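Local coordinates for SCO1/SenC family lipoprotein (Bacillus anthracis, PDB 4HDE), which probably acts, like other SCO1/SenC lipoproteins of thioredoxin-like fold, in copper handling and the assembly of cytochrome c oxidase, at residues A[36-40]-A[114-119]; A[69-75]-A[98-104]; A[50-54]-A[89-93]; A[18-22]-A[83-87]. All coordinates share one frame; numbering follows the deposited sequence. Where two conformers were deposited one is given.

Contact 1: residues A[36-40]-A[114-119]; sequences VADFM and FSKDNF
Ala37 meets Phe119 first. Its CB lies 4.3 Å from Phe119 CE1, an oblique apolar touch at the outer part of the ring. Asp38 points to the other side of the sheet, toward helix 48-64. Phe39 carries most of the contact. Its CB heads for helix 108-119, and its CG sits anti to the carbonyl carbon (chi1 -69°). This sends the far end of the ring, CE1, CZ and CE2, against the helix. The pair with Phe119 is T-shaped. The edge of Phe39 enters over one face of Phe119, with ring centroids 5.2 Å apart and planes at 74°. Phe39 CZ comes within 3.5 Å of Phe119 CD2. Ser115 supports a face of the Phe39 ring. Its CB is 3.9 Å from Phe39 CE1, and its OG stands over the same face, off toward the rim. That hydroxyl is bonded to Ser121 O, so it is satisfied without Phe39. Phe114 adds a lighter touch, with its CE2 4.2 Å from Phe39 CZ. Phe74 lies against both Phe39 and Phe114, and Tyr138 meets Phe119 edge-to-face, so the aromatic cluster runs on into the neighbouring strands. No hydrogen bond joins the two segments. All five touching residues are buried, and the strand and helix axes stay 11.5 Å apart at 149°, with aromatic side chains filling the gap. This is a helix packed on one face of a central sheet, as in the thioredoxin fold.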
loop_
_atom_site.group_PDB
_atom_site.type_symbol
_atom_site.label_atom_id
_atom_site.label_comp_id
_atom_site.label_asym_id
_atom_site.label_seq_id
_atom_site.Cartn_x
_atom_site.Cartn_y
_atom_site.Cartn_z
ATOM N N VAL A 36 5.008 3.737 0.642
ATOM C CA VAL A 36 4.081 3.665 -0.475
ATOM C C VAL A 36 2.974 2.697 -0.110
ATOM O O VAL A 36 3.243 1.590 0.359
ATOM C CB VAL A 36 4.786 3.165 -1.738
ATOM C CG1 VAL A 36 3.829 3.140 -2.913
ATOM C CG2 VAL A 36 5.982 4.052 -2.055
ATOM N N ALA A 37 1.732 3.123 -0.309
ATOM C CA ALA A 37 0.561 2.317 0.044
ATOM C C ALA A 37 -0.264 1.927 -1.187
ATOM O O ALA A 37 -0.400 2.706 -2.141
ATOM C CB ALA A 37 -0.313 3.073 1.020
ATOM N N ASP A 38 -0.815 0.715 -1.155
ATOM C CA ASP A 38 -1.906 0.361 -2.045
ATOM C C ASP A 38 -2.974 -0.454 -1.307
ATOM O O ASP A 38 -2.789 -0.824 -0.143
ATOM C CB ASP A 38 -1.401 -0.314 -3.336
ATOM C CG ASP A 38 -0.890 -1.731 -3.124
ATOM O OD1 ASP A 38 -0.681 -2.152 -1.973
ATOM O OD2 ASP A 38 -0.666 -2.442 -4.145
ATOM N N PHE A 39 -4.081 -0.702 -2.003
ATOM C CA PHE A 39 -5.215 -1.485 -1.503
ATOM C C PHE A 39 -5.428 -2.665 -2.439
ATOM O O PHE A 39 -5.414 -2.499 -3.656
ATOM C CB PHE A 39 -6.471 -0.614 -1.442
ATOM C CG PHE A 39 -6.411 0.443 -0.379
ATOM C CD1 PHE A 39 -6.979 0.219 0.863
ATOM C CD2 PHE A 39 -5.775 1.657 -0.609
ATOM C CE1 PHE A 39 -6.922 1.184 1.863
ATOM C CE2 PHE A 39 -5.716 2.626 0.391
ATOM C CZ PHE A 39 -6.289 2.384 1.628
HETATM N N MSE A 40 -5.634 -3.847 -1.879
HETATM C CA MSE A 40 -5.763 -5.059 -2.682
HETATM C C MSE A 40 -6.452 -6.159 -1.894
HETATM O O MSE A 40 -6.815 -5.973 -0.739
HETATM C CB MSE A 40 -4.384 -5.537 -3.126
HETATM C CG MSE A 40 -3.372 -5.609 -1.993
HETATM SE SE MSE A 40 -2.184 -7.135 -2.147
HETATM C CE MSE A 40 -3.376 -8.509 -1.459
ATOM N N PHE A 114 -11.723 3.682 6.495
ATOM C CA PHE A 114 -10.320 4.083 6.449
ATOM C C PHE A 114 -9.937 4.522 5.036
ATOM O O PHE A 114 -9.303 5.559 4.842
ATOM C CB PHE A 114 -9.459 2.905 6.922
ATOM C CG PHE A 114 -7.973 3.163 6.895
ATOM C CD1 PHE A 114 -7.339 3.764 7.973
ATOM C CD2 PHE A 114 -7.204 2.768 5.815
ATOM C CE1 PHE A 114 -5.963 3.977 7.959
ATOM C CE2 PHE A 114 -5.830 2.973 5.800
ATOM C CZ PHE A 114 -5.215 3.586 6.874
ATOM N N SER A 115 -10.326 3.733 4.043
ATOM C CA SER A 115 -10.041 4.073 2.653
ATOM C C SER A 115 -10.740 5.371 2.224
ATOM O O SER A 115 -10.142 6.217 1.546
ATOM C CB SER A 115 -10.438 2.907 1.746
ATOM O OG SER A 115 -10.143 3.181 0.385
ATOM N N LYS A 116 -11.993 5.542 2.644
ATOM C CA LYS A 116 -12.758 6.745 2.332
ATOM C C LYS A 116 -12.128 7.994 2.946
ATOM O O LYS A 116 -11.954 9.011 2.273
ATOM C CB LYS A 116 -14.204 6.600 2.829
ATOM C CG LYS A 116 -15.011 7.893 2.850
ATOM C CD LYS A 116 -16.449 7.668 3.334
ATOM C CE LYS A 116 -16.528 7.432 4.843
ATOM N NZ LYS A 116 -16.475 8.695 5.645
ATOM N N ASP A 117 -11.790 7.915 4.228
ATOM C CA ASP A 117 -11.418 9.101 4.986
ATOM C C ASP A 117 -9.972 9.518 4.785
ATOM O O ASP A 117 -9.642 10.702 4.899
ATOM C CB ASP A 117 -11.701 8.891 6.475
ATOM C CG ASP A 117 -13.175 9.002 6.804
ATOM O OD1 ASP A 117 -13.953 9.366 5.898
ATOM O OD2 ASP A 117 -13.555 8.743 7.965
ATOM N N ASN A 118 -9.116 8.554 4.482
ATOM C CA ASN A 118 -7.684 8.826 4.365
ATOM C C ASN A 118 -7.164 8.848 2.938
ATOM O O ASN A 118 -6.229 9.582 2.624
ATOM C CB ASN A 118 -6.902 7.819 5.190
ATOM C CG ASN A 118 -7.238 7.906 6.654
ATOM O OD1 ASN A 118 -6.778 8.809 7.350
ATOM N ND2 ASN A 118 -8.079 6.992 7.126
ATOM N N PHE A 119 -7.766 8.043 2.074
ATOM C CA PHE A 119 -7.278 7.917 0.709
ATOM C C PHE A 119 -8.316 8.276 -0.350
ATOM O O PHE A 119 -8.068 8.075 -1.540
ATOM C CB PHE A 119 -6.716 6.515 0.478
ATOM C CG PHE A 119 -5.480 6.230 1.283
ATOM C CD1 PHE A 119 -4.221 6.529 0.776
ATOM C CD2 PHE A 119 -5.571 5.684 2.552
ATOM C CE1 PHE A 119 -3.085 6.286 1.514
ATOM C CE2 PHE A 119 -4.443 5.441 3.300
ATOM C CZ PHE A 119 -3.191 5.734 2.775
#

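Contact 2: residues A[69-75]-A[98-104]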
loop_
_atom_site.group_PDB
_atom_site.type_symbol
_atom_site.label_atom_id
_atom_site.label_comp_id
_atom_site.label_asym_id
_atom_site.label_seq_id
_atom_site.Cartn_x
_atom_site.Cartn_y
_atom_site.Cartn_z
ATOM N N VAL A 69 12.856 2.960 1.828
ATOM C CA VAL A 69 11.424 3.211 1.863
ATOM C C VAL A 69 10.690 1.951 2.319
ATOM O O VAL A 69 11.256 0.858 2.326
ATOM C CB VAL A 69 10.908 3.643 0.482
ATOM C CG1 VAL A 69 11.613 4.928 0.030
ATOM C CG2 VAL A 69 11.131 2.533 -0.531
ATOM N N GLN A 70 9.424 2.123 2.694
ATOM C CA GLN A 70 8.561 1.014 3.103
ATOM C C GLN A 70 7.399 0.863 2.136
ATOM O O GLN A 70 6.967 1.821 1.500
ATOM C CB GLN A 70 7.986 1.273 4.498
ATOM C CG GLN A 70 9.039 1.359 5.585
ATOM C CD GLN A 70 9.705 0.030 5.861
ATOM O OE1 GLN A 70 9.046 -1.013 5.936
ATOM N NE2 GLN A 70 11.023 0.057 6.035
ATOM N N PHE A 71 6.894 -0.364 2.042
ATOM C CA PHE A 71 5.723 -0.673 1.234
ATOM C C PHE A 71 4.654 -1.264 2.117
ATOM O O PHE A 71 4.946 -2.079 2.996
ATOM C CB PHE A 71 6.106 -1.628 0.104
ATOM C CG PHE A 71 7.064 -1.013 -0.877
ATOM C CD1 PHE A 71 6.590 -0.260 -1.927
ATOM C CD2 PHE A 71 8.433 -1.128 -0.698
ATOM C CE1 PHE A 71 7.476 0.347 -2.813
ATOM C CE2 PHE A 71 9.313 -0.529 -1.575
ATOM C CZ PHE A 71 8.834 0.209 -2.621
ATOM N N VAL A 72 3.421 -0.827 1.887
ATOM C CA VAL A 72 2.284 -1.285 2.676
ATOM C C VAL A 72 1.122 -1.571 1.749
ATOM O O VAL A 72 0.740 -0.727 0.945
ATOM C CB VAL A 72 1.861 -0.229 3.720
ATOM C CG1 VAL A 72 0.610 -0.673 4.488
ATOM C CG2 VAL A 72 3.010 0.062 4.681
ATOM N N SER A 73 0.567 -2.774 1.869
ATOM C CA SER A 73 -0.638 -3.147 1.128
ATOM C C SER A 73 -1.754 -3.440 2.120
ATOM O O SER A 73 -1.615 -4.331 2.956
ATOM C CB SER A 73 -0.394 -4.400 0.286
ATOM O OG SER A 73 0.654 -4.190 -0.662
ATOM N N PHE A 74 -2.858 -2.711 2.025
ATOM C CA PHE A 74 -4.001 -2.940 2.906
ATOM C C PHE A 74 -4.964 -3.903 2.237
ATOM O O PHE A 74 -5.379 -3.646 1.102
ATOM C CB PHE A 74 -4.770 -1.642 3.181
ATOM C CG PHE A 74 -3.963 -0.564 3.850
ATOM C CD1 PHE A 74 -3.816 -0.548 5.230
ATOM C CD2 PHE A 74 -3.395 0.461 3.107
ATOM C CE1 PHE A 74 -3.088 0.446 5.857
ATOM C CE2 PHE A 74 -2.657 1.469 3.737
ATOM C CZ PHE A 74 -2.516 1.457 5.115
ATOM N N SER A 75 -5.373 -4.966 2.929
ATOM C CA SER A 75 -6.413 -5.830 2.384
ATOM C C SER A 75 -7.784 -5.170 2.473
ATOM O O SER A 75 -8.186 -4.655 3.528
ATOM C CB SER A 75 -6.470 -7.180 3.100
ATOM O OG SER A 75 -7.596 -7.927 2.634
ATOM N N SER A 98 11.293 -7.542 4.026
ATOM C CA SER A 98 11.869 -6.784 5.129
ATOM C C SER A 98 11.249 -5.387 5.223
ATOM O O SER A 98 11.124 -4.826 6.312
ATOM C CB SER A 98 13.388 -6.678 4.991
ATOM O OG SER A 98 13.734 -5.915 3.852
ATOM N N ASN A 99 10.862 -4.829 4.081
ATOM C CA ASN A 99 10.238 -3.508 4.045
ATOM C C ASN A 99 8.871 -3.525 3.365
ATOM O O ASN A 99 8.465 -2.534 2.773
ATOM C CB ASN A 99 11.148 -2.487 3.357
ATOM C CG ASN A 99 11.336 -2.778 1.872
ATOM O OD1 ASN A 99 11.210 -3.922 1.433
ATOM N ND2 ASN A 99 11.636 -1.747 1.097
ATOM N N TRP A 100 8.168 -4.653 3.423
ATOM C CA TRP A 100 6.841 -4.727 2.809
ATOM C C TRP A 100 5.906 -5.457 3.759
ATOM O O TRP A 100 6.100 -6.644 4.053
ATOM C CB TRP A 100 6.901 -5.465 1.469
ATOM C CG TRP A 100 5.692 -5.311 0.567
ATOM C CD1 TRP A 100 4.428 -4.896 0.906
ATOM C CD2 TRP A 100 5.664 -5.576 -0.831
ATOM N NE1 TRP A 100 3.617 -4.897 -0.214
ATOM C CE2 TRP A 100 4.361 -5.306 -1.290
ATOM C CE3 TRP A 100 6.626 -6.012 -1.751
ATOM C CZ2 TRP A 100 3.991 -5.472 -2.620
ATOM C CZ3 TRP A 100 6.257 -6.169 -3.073
ATOM C CH2 TRP A 100 4.951 -5.899 -3.494
ATOM N N ASN A 101 4.909 -4.731 4.256
ATOM C CA ASN A 101 3.916 -5.297 5.158
ATOM C C ASN A 101 2.542 -5.262 4.525
ATOM O O ASN A 101 2.125 -4.236 3.988
ATOM C CB ASN A 101 3.920 -4.541 6.485
ATOM C CG ASN A 101 5.124 -4.858 7.310
ATOM O OD1 ASN A 101 5.120 -5.820 8.079
ATOM N ND2 ASN A 101 6.191 -4.078 7.139
ATOM N N LEU A 102 1.865 -6.406 4.543
ATOM C CA LEU A 102 0.498 -6.517 4.039
ATOM C C LEU A 102 -0.386 -6.636 5.268
ATOM O O LEU A 102 -0.099 -7.431 6.165
ATOM C CB LEU A 102 0.349 -7.731 3.115
ATOM C CG LEU A 102 1.191 -7.668 1.840
ATOM C CD1 LEU A 102 2.604 -8.209 2.057
ATOM C CD2 LEU A 102 0.501 -8.450 0.752
ATOM N N LEU A 103 -1.442 -5.829 5.323
ATOM C CA LEU A 103 -2.189 -5.617 6.558
ATOM C C LEU A 103 -3.635 -6.102 6.480
ATOM O O LEU A 103 -4.275 -6.084 5.424
ATOM C CB LEU A 103 -2.151 -4.133 6.944
ATOM C CG LEU A 103 -0.758 -3.506 7.068
ATOM C CD1 LEU A 103 -0.848 -2.044 7.511
ATOM C CD2 LEU A 103 0.119 -4.298 8.024
ATOM N N THR A 104 -4.142 -6.515 7.636
ATOM C CA THR A 104 -5.496 -7.021 7.762
ATOM C C THR A 104 -5.858 -7.022 9.245
ATOM O O THR A 104 -5.197 -6.351 10.047
ATOM C CB THR A 104 -5.611 -8.427 7.141
ATOM O OG1 THR A 104 -6.994 -8.783 7.053
ATOM C CG2 THR A 104 -4.858 -9.465 7.947
HETATM O O HOH W 1 6.318 -1.748 5.466
HETATM O O HOH W 2 12.509 -2.382 6.892
#
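Phe71 N donates to Asn99 O at 2.8 Å, the first of five backbone bonds between these parallel strands. Phe71 O then accepts from Asn101 N, Asn101 O from Ser73 N, Ser73 O from Leu103 N, and Leu103 O from Ser75 N. Asn99 ND2 extends the row with a bond of 2.9 Å to Val69 O. Its OD1 is bonded to Gln59 NE2. Trp100 NE1 donates to Ser73 OG at 3.1 Å, nearly straight (169°) and within the indole plane. The same hydroxyl is bonded to Asp38 OD1, so two partners fix it. One water joins Gln70 OE1, Phe71 O and Asn101 ND2; Asn101 OD1 is bonded to Asn19 ND2. Strands 70-75 and 100-103 are the two ends of a beta-alpha-beta crossover through helix 83-90. Strand 100-103 is an outermost strand of the sheet. On the Trp100 side, Phe71 CB sits over the five-membered ring, 3.8 Å from its centroid, a CH-pi contact. The Phe71 ring turns its edge to Asn99 ND2. On the other face, Leu103 CD1 rests on both Val72 CG1 (3.6 Å) and Phe74 CE1 (3.7 Å). Val72 CG1 also lies over the Phe74 ring.

Contact 3: residues A[50-54]-A[89-93]; sequences PMTAN and FIQKF
Thr52 and Phe93 form the tight part of this contact. The methyl CG2 of Thr52 stands over one face of the Phe93 ring, 3.8 Å from its centroid and 25° off the normal, a CH-pi contact. Thr52 CG2 is nearest to Phe93 CD2, at 3.6 Å. The torsions of Thr52 divide its two branches. CG2 is anti to the backbone N and faces Phe93, while OG1 is anti to the carbonyl carbon (chi1 -57°) and faces Phe89. OG1 meets the edge of the Phe89 ring close to its plane, 3.4 Å from CE2. The same hydroxyl is hydrogen-bonded to Cys48 O, one turn back in its own helix. Ile90 CD1 closes on the Thr52 methyl CG2 at 3.8 Å. Thr52 and Ile90 are both buried, and both also touch Trp100 of the neighbouring strand. Phe93 and Phe89 pack on each other as well, with Phe93 CE2 over one face of the Phe89 ring.

The other side is looser. Ala53 is exposed, and its CB only reaches Phe93 CD1 at 4.2 Å. Phe93 is itself partly exposed. The face turned from Thr52 carries CB of Lys92, a solvent-exposed residue.

No hydrogen bond or salt bridge crosses here, so helix 48-64 and the end of helix 83-90 are held by apolar and CH-pi contacts. The Thr52 oxygen spends its bond within its own helix, on the main-chain O of Cys48; this cysteine belongs to a CXXXC motif whose thiols bind copper in relatives. What it offers Phe89 is probably a weak attraction between oxygen and ring hydrogens.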
loop_
_atom_site.group_PDB
_atom_site.type_symbol
_atom_site.label_atom_id
_atom_site.label_comp_id
_atom_site.label_asym_id
_atom_site.label_seq_id
_atom_site.Cartn_x
_atom_site.Cartn_y
_atom_site.Cartn_z
ATOM N N PRO A 50 -1.272 -8.051 -10.904
ATOM C CA PRO A 50 -0.363 -7.132 -11.613
ATOM C C PRO A 50 0.013 -5.894 -10.794
ATOM O O PRO A 50 1.150 -5.450 -10.896
ATOM C CB PRO A 50 -1.132 -6.744 -12.876
ATOM C CG PRO A 50 -2.518 -7.262 -12.701
ATOM C CD PRO A 50 -2.487 -8.361 -11.678
HETATM N N MSE A 51 -0.897 -5.356 -9.986
HETATM C CA MSE A 51 -0.546 -4.254 -9.089
HETATM C C MSE A 51 0.608 -4.645 -8.183
HETATM O O MSE A 51 1.528 -3.853 -7.936
HETATM C CB MSE A 51 -1.735 -3.863 -8.201
HETATM C CG MSE A 51 -2.827 -3.075 -8.881
HETATM SE SE MSE A 51 -4.332 -2.704 -7.696
HETATM C CE MSE A 51 -3.391 -1.595 -6.420
ATOM N N THR A 52 0.527 -5.850 -7.630
ATOM C CA THR A 52 1.534 -6.301 -6.698
ATOM C C THR A 52 2.860 -6.528 -7.417
ATOM O O THR A 52 3.920 -6.193 -6.881
ATOM C CB THR A 52 1.064 -7.548 -5.945
ATOM O OG1 THR A 52 -0.177 -7.248 -5.277
ATOM C CG2 THR A 52 2.088 -7.954 -4.910
ATOM N N ALA A 53 2.819 -7.059 -8.637
ATOM C CA ALA A 53 4.044 -7.174 -9.425
ATOM C C ALA A 53 4.642 -5.792 -9.704
ATOM O O ALA A 53 5.873 -5.621 -9.718
ATOM C CB ALA A 53 3.774 -7.906 -10.717
ATOM N N ASN A 54 3.787 -4.804 -9.947
ATOM C CA ASN A 54 4.274 -3.448 -10.186
ATOM C C ASN A 54 4.905 -2.857 -8.926
ATOM O O ASN A 54 5.954 -2.208 -8.974
ATOM C CB ASN A 54 3.154 -2.546 -10.703
ATOM C CG ASN A 54 2.649 -2.964 -12.065
ATOM O OD1 ASN A 54 3.322 -3.681 -12.805
ATOM N ND2 ASN A 54 1.449 -2.516 -12.408
ATOM N N PHE A 89 0.302 -15.079 -0.425
ATOM C CA PHE A 89 0.115 -14.218 -1.586
ATOM C C PHE A 89 1.409 -13.500 -1.967
ATOM O O PHE A 89 1.840 -13.560 -3.122
ATOM C CB PHE A 89 -1.009 -13.208 -1.318
ATOM C CG PHE A 89 -1.249 -12.231 -2.452
ATOM C CD1 PHE A 89 -2.065 -12.572 -3.514
ATOM C CD2 PHE A 89 -0.669 -10.970 -2.435
ATOM C CE1 PHE A 89 -2.292 -11.678 -4.550
ATOM C CE2 PHE A 89 -0.896 -10.075 -3.467
ATOM C CZ PHE A 89 -1.704 -10.431 -4.517
ATOM N N ILE A 90 2.041 -12.839 -1.005
ATOM C CA ILE A 90 3.192 -11.994 -1.333
ATOM C C ILE A 90 4.412 -12.799 -1.791
ATOM O O ILE A 90 5.228 -12.314 -2.578
ATOM C CB ILE A 90 3.556 -11.028 -0.173
ATOM C CG1 ILE A 90 4.535 -9.938 -0.640
ATOM C CG2 ILE A 90 4.140 -11.776 0.999
ATOM C CD1 ILE A 90 4.013 -9.076 -1.780
ATOM N N GLN A 91 4.512 -14.045 -1.338
ATOM C CA GLN A 91 5.675 -14.860 -1.673
ATOM C C GLN A 91 5.827 -15.098 -3.179
ATOM O O GLN A 91 6.932 -15.357 -3.652
ATOM C CB GLN A 91 5.676 -16.177 -0.888
ATOM C CG GLN A 91 5.910 -15.981 0.612
ATOM C CD GLN A 91 5.912 -17.281 1.392
ATOM O OE1 GLN A 91 5.423 -18.306 0.918
ATOM N NE2 GLN A 91 6.466 -17.246 2.601
ATOM N N LYS A 92 4.744 -14.971 -3.931
ATOM C CA LYS A 92 4.830 -15.159 -5.371
ATOM C C LYS A 92 5.607 -14.033 -6.044
ATOM O O LYS A 92 6.311 -14.246 -7.036
ATOM C CB LYS A 92 3.430 -15.245 -5.973
ATOM C CG LYS A 92 3.436 -15.302 -7.490
ATOM C CD LYS A 92 2.067 -15.671 -8.041
ATOM C CE LYS A 92 2.114 -15.750 -9.557
ATOM N NZ LYS A 92 1.230 -16.815 -10.100
ATOM N N PHE A 93 5.480 -12.835 -5.488
ATOM C CA PHE A 93 5.894 -11.612 -6.172
ATOM C C PHE A 93 7.258 -11.075 -5.800
ATOM O O PHE A 93 7.851 -10.325 -6.569
ATOM C CB PHE A 93 4.854 -10.524 -5.929
ATOM C CG PHE A 93 3.489 -10.896 -6.412
ATOM C CD1 PHE A 93 3.134 -10.756 -7.744
ATOM C CD2 PHE A 93 2.559 -11.425 -5.530
ATOM C CE1 PHE A 93 1.863 -11.118 -8.177
ATOM C CE2 PHE A 93 1.297 -11.787 -5.957
ATOM C CZ PHE A 93 0.947 -11.635 -7.281
#

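Contact 4: residues A[18-22]-A[83-87]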
loop_
_atom_site.group_PDB
_atom_site.type_symbol
_atom_site.label_atom_id
_atom_site.label_comp_id
_atom_site.label_asym_id
_atom_site.label_seq_id
_atom_site.Cartn_x
_atom_site.Cartn_y
_atom_site.Cartn_z
ATOM N N THR A 18 -2.699 -5.565 11.597
ATOM C CA THR A 18 -1.902 -6.776 11.753
ATOM C C THR A 18 -1.271 -7.144 10.413
ATOM O O THR A 18 -1.942 -7.106 9.383
ATOM C CB THR A 18 -2.774 -7.943 12.254
ATOM O OG1 THR A 18 -3.373 -7.583 13.507
ATOM C CG2 THR A 18 -1.938 -9.197 12.445
ATOM N N ASN A 19 0.012 -7.504 10.419
ATOM C CA ASN A 19 0.695 -7.868 9.178
ATOM C C ASN A 19 0.634 -9.357 8.847
ATOM O O ASN A 19 -0.043 -10.132 9.535
ATOM C CB ASN A 19 2.140 -7.336 9.153
ATOM C CG ASN A 19 3.067 -8.088 10.090
ATOM O OD1 ASN A 19 2.715 -9.120 10.666
ATOM N ND2 ASN A 19 4.277 -7.581 10.226
ATOM N N GLN A 20 1.357 -9.751 7.807
ATOM C CA GLN A 20 1.269 -11.098 7.266
ATOM C C GLN A 20 1.935 -12.125 8.177
ATOM O O GLN A 20 1.833 -13.318 7.945
ATOM C CB GLN A 20 1.865 -11.153 5.851
ATOM C CG GLN A 20 3.383 -10.968 5.755
ATOM C CD GLN A 20 3.791 -9.533 5.496
ATOM O OE1 GLN A 20 3.100 -8.600 5.873
ATOM N NE2 GLN A 20 4.933 -9.354 4.847
ATOM N N ASP A 21 2.619 -11.637 9.209
ATOM C CA ASP A 21 3.205 -12.491 10.238
ATOM C C ASP A 21 2.394 -12.477 11.535
ATOM O O ASP A 21 2.825 -13.037 12.549
ATOM C CB ASP A 21 4.654 -12.085 10.518
ATOM C CG ASP A 21 5.567 -12.329 9.331
ATOM O OD1 ASP A 21 5.359 -13.331 8.615
ATOM O OD2 ASP A 21 6.493 -11.519 9.114
ATOM N N GLY A 22 1.215 -11.865 11.506
ATOM C CA GLY A 22 0.356 -11.816 12.672
ATOM C C GLY A 22 0.872 -10.878 13.749
ATOM O O GLY A 22 0.554 -11.049 14.930
ATOM N N PRO A 83 -3.691 -13.237 8.065
ATOM C CA PRO A 83 -2.247 -13.140 7.830
ATOM C C PRO A 83 -1.676 -14.259 6.946
ATOM O O PRO A 83 -0.868 -13.958 6.056
ATOM C CB PRO A 83 -1.670 -13.191 9.247
ATOM C CG PRO A 83 -2.722 -12.493 10.071
ATOM C CD PRO A 83 -4.039 -12.938 9.471
ATOM N N GLU A 84 -2.071 -15.509 7.162
ATOM C CA GLU A 84 -1.504 -16.589 6.362
ATOM C C GLU A 84 -1.818 -16.424 4.865
ATOM O O GLU A 84 -0.997 -16.756 4.013
ATOM C CB GLU A 84 -1.951 -17.956 6.885
ATOM C CG GLU A 84 -3.436 -18.204 6.764
ATOM C CD GLU A 84 -3.881 -19.467 7.477
ATOM O OE1 GLU A 84 -3.023 -20.180 8.045
ATOM O OE2 GLU A 84 -5.097 -19.747 7.476
ATOM N N ASN A 85 -3.008 -15.925 4.554
ATOM C CA ASN A 85 -3.375 -15.650 3.176
ATOM C C ASN A 85 -2.456 -14.608 2.570
ATOM O O ASN A 85 -2.000 -14.765 1.435
ATOM C CB ASN A 85 -4.823 -15.174 3.083
ATOM C CG ASN A 85 -5.800 -16.156 3.686
ATOM O OD1 ASN A 85 -6.084 -16.113 4.882
ATOM N ND2 ASN A 85 -6.328 -17.045 2.856
ATOM N N LEU A 86 -2.175 -13.552 3.321
ATOM C CA LEU A 86 -1.326 -12.476 2.809
ATOM C C LEU A 86 0.121 -12.927 2.638
ATOM O O LEU A 86 0.796 -12.545 1.673
ATOM C CB LEU A 86 -1.390 -11.260 3.726
ATOM C CG LEU A 86 -2.769 -10.597 3.741
ATOM C CD1 LEU A 86 -2.801 -9.519 4.813
ATOM C CD2 LEU A 86 -3.110 -10.013 2.385
ATOM N N LYS A 87 0.597 -13.747 3.567
ATOM C CA LYS A 87 1.960 -14.250 3.498
ATOM C C LYS A 87 2.139 -15.140 2.268
ATOM O O LYS A 87 3.129 -15.023 1.532
ATOM C CB LYS A 87 2.304 -15.009 4.779
ATOM C CG LYS A 87 3.778 -15.389 4.917
ATOM C CD LYS A 87 4.078 -15.921 6.307
ATOM C CE LYS A 87 5.559 -16.163 6.504
ATOM N NZ LYS A 87 6.314 -14.884 6.465
#
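Lys87 NZ and Asp21 OD1 form a salt bridge of 2.8 Å, using the syn lone pair of the carboxylate oxygen. The lysine chain runs extended past Gln20 O and bends only at its last torsion (chi4 66°), which turns the ammonium group to Asp21. Both residues are exposed, so the bridge lies at the surface and is probably weakened by solvent. Beneath it, Lys87 CB packs 3.6 Å from Gln20 O. Gln20 CB rests on Leu86 CB at 3.9 Å. The rest of the Gln20 side chain leaves the helix: OE1 accepts from Leu102 N and NE2 donates to Trp100 O. In this way it takes up backbone groups along the edge strand 100-103. Residues 19-22 are a type I beta turn, closed by Gly22 N to Asn19 O at 2.9 Å, and they link the antiparallel strands 16-18 and 24-26. An Asx turn sits inside it, where Asn19 OD1 accepts from Asp21 N at 2.9 Å from well above the amide carbonyl plane. Lys23 N also bonds to that oxygen. The turn presses on the start of helix 83-90. The Pro83 ring lies against its backbone, with CB 3.5 Å from Asn19 O and CG 4.1 Å from Gly22 CA. Just before the turn, Thr18 CG2 reaches Pro83 CG at 4.1 Å.

From the N terminus, residues 18-22 come first and wait for helix 83-90, where contact 4 closes a loop of 60 residues. Strand 35-40 follows and closes last, at helix 108-119, so contact 1 crosses contact 4. Contacts 2 and 3 are both nested inside the loop of contact 1. They cross each other, because 50-54 precedes 69-75 and 89-93 precedes 98-104. Each also crosses contact 4. Contacts 1 and 2 share one sheet through neighbouring strands 35-40 and 70-75. Contacts 3 and 4 share helix 83-90. Together they tie the N-terminal hairpin, the sheet and the helices on its two faces into one domain.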